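Local coordinates for DUF3836 domain-containing protein (PDB 4R8O) that is of unknown function but folds as a single-layer antiparallel beta-sheet protein evolved from beta-hairpin repeats, at residues N16-S21 with A44-T49. Residues are numbered along the deposited sequence; the frame is centred on the assembly and turned at random.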
# COMPACT_ATOMS: atom_id res chain seq x y z
N ASN A 16 -17.38 -5.03 3.36
CA ASN A 16 -17.63 -5.92 4.50
C ASN A 16 -16.91 -5.52 5.80
O ASN A 16 -16.40 -6.38 6.53
CB ASN A 16 -17.29 -7.38 4.13
CG ASN A 16 -18.11 -7.91 2.96
OD1 ASN A 16 -19.25 -7.48 2.71
ND2 ASN A 16 -17.55 -8.89 2.26
N GLY A 17 -16.84 -4.22 6.08
CA GLY A 17 -16.26 -3.74 7.33
C GLY A 17 -14.78 -3.45 7.28
O GLY A 17 -14.26 -2.84 8.22
N VAL A 18 -14.10 -3.86 6.21
CA VAL A 18 -12.69 -3.62 6.07
C VAL A 18 -12.41 -2.76 4.87
O VAL A 18 -12.90 -3.02 3.77
CB VAL A 18 -11.82 -4.90 5.97
CG1 VAL A 18 -11.80 -5.60 7.32
CG2 VAL A 18 -12.28 -5.86 4.87
N VAL A 19 -11.54 -1.77 5.10
CA VAL A 19 -10.95 -0.94 4.07
C VAL A 19 -10.07 -1.70 3.06
O VAL A 19 -9.00 -2.14 3.39
CB VAL A 19 -10.14 0.24 4.67
CG1 VAL A 19 -11.07 1.19 5.39
CG2 VAL A 19 -9.05 -0.21 5.64
N VAL A 20 -10.56 -1.81 1.83
CA VAL A 20 -9.89 -2.54 0.74
C VAL A 20 -8.94 -1.62 0.02
O VAL A 20 -8.05 -2.07 -0.71
CB VAL A 20 -10.95 -3.07 -0.27
CG1 VAL A 20 -10.34 -3.82 -1.46
CG2 VAL A 20 -11.91 -3.97 0.48
N SER A 21 -9.16 -0.34 0.17
CA SER A 21 -8.36 0.64 -0.50
C SER A 21 -8.50 1.99 0.19
O SER A 21 -9.52 2.28 0.82
CB SER A 21 -8.83 0.77 -1.94
OG SER A 21 -8.19 1.86 -2.61
N ALA A 44 -8.39 -14.97 5.58
CA ALA A 44 -9.75 -15.45 5.95
C ALA A 44 -10.15 -15.00 7.35
O ALA A 44 -11.26 -14.48 7.54
CB ALA A 44 -9.84 -16.96 5.84
N ASN A 45 -9.22 -15.12 8.29
CA ASN A 45 -9.40 -14.53 9.63
C ASN A 45 -9.48 -13.00 9.63
O ASN A 45 -9.68 -12.41 10.68
CB ASN A 45 -8.29 -14.97 10.58
CG ASN A 45 -8.35 -16.44 10.89
OD1 ASN A 45 -9.41 -17.07 10.85
ND2 ASN A 45 -7.19 -17.01 11.22
N ASN A 46 -9.25 -12.37 8.48
CA ASN A 46 -9.53 -10.93 8.24
C ASN A 46 -8.51 -9.93 8.80
O ASN A 46 -8.84 -8.78 9.09
CB ASN A 46 -10.99 -10.54 8.62
CG ASN A 46 -11.81 -10.13 7.41
OD1 ASN A 46 -11.69 -10.72 6.32
ND2 ASN A 46 -12.66 -9.15 7.58
N GLN A 47 -7.28 -10.41 8.91
CA GLN A 47 -6.09 -9.66 9.26
C GLN A 47 -5.40 -9.26 7.97
O GLN A 47 -5.47 -9.99 6.95
CB GLN A 47 -5.16 -10.52 10.08
CG GLN A 47 -5.69 -10.82 11.47
CD GLN A 47 -4.79 -11.80 12.20
OE1 GLN A 47 -4.34 -12.81 11.62
NE2 GLN A 47 -4.54 -11.53 13.47
N ARG A 48 -4.75 -8.10 8.03
CA ARG A 48 -4.23 -7.49 6.86
C ARG A 48 -2.98 -8.22 6.40
O ARG A 48 -2.09 -8.47 7.19
CB ARG A 48 -3.90 -6.03 7.12
CG ARG A 48 -3.46 -5.29 5.86
CD ARG A 48 -3.34 -3.81 6.14
NE ARG A 48 -4.67 -3.17 6.20
CZ ARG A 48 -4.94 -1.98 6.75
NH1 ARG A 48 -3.98 -1.26 7.36
NH2 ARG A 48 -6.19 -1.51 6.73
N THR A 49 -2.90 -8.45 5.10
CA THR A 49 -1.80 -9.21 4.50
C THR A 49 -0.91 -8.44 3.56
O THR A 49 0.29 -8.70 3.53
CB THR A 49 -2.39 -10.44 3.82
OG1 THR A 49 -2.57 -11.40 4.86
CG2 THR A 49 -1.47 -11.05 2.79
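V18 and N46 mark the nearest approach of the two backbones, their CA atoms 8.3 Å apart, so 16-21 and 44-49 meet through side chains alone. Two strands that are next-but-one neighbours in a sheet can still touch across the strand between them, and this pair is an example at the end of two hairpins. The V18 side chain points toward the 44-49 segment, and its CG1 methyl reaches the amide end of N46, with V18 CG1 3.7 Å from N46 ND2. The V18 torsion (chi1 -71°) sets CG1 anti to the carbonyl carbon. N46 sits in the loop that joins strands 31-42 and 48-57, and, as modelled, the nitrogen end of its amide is the nearer to the methyl.

The fold is a single antiparallel sheet in which strand order follows chain order. Strand 31-42 therefore runs between 18-28 and 48-57, and its residues Y40 and Y42 both engage R48. Here R48 reaches across the intervening strand 31-42: CG is anti to the backbone N (chi1 -175°), the next torsion is also extended, and a bend at chi3 (-77°) turns the guanidinium. R48 NH2 comes within 3.3 Å of V19 CG2, the methyl lying off the edge of the group and near its plane. This is a van der Waals touch; the polar partner of NH2 is the Y42 hydroxyl, to which it is hydrogen-bonded, while Y40 gives the arginine a cation-pi contact. The same Y42 OH is hydrogen-bonded to V19 O, and through it the arginine is linked to the valine backbone. V18 also packs on Y42. Farther along 18-28, V20 and S21 both face E13 in a classic beta bulge, E13 belonging to strand 8-15, the neighbour of 18-28 on the side away from 31-42.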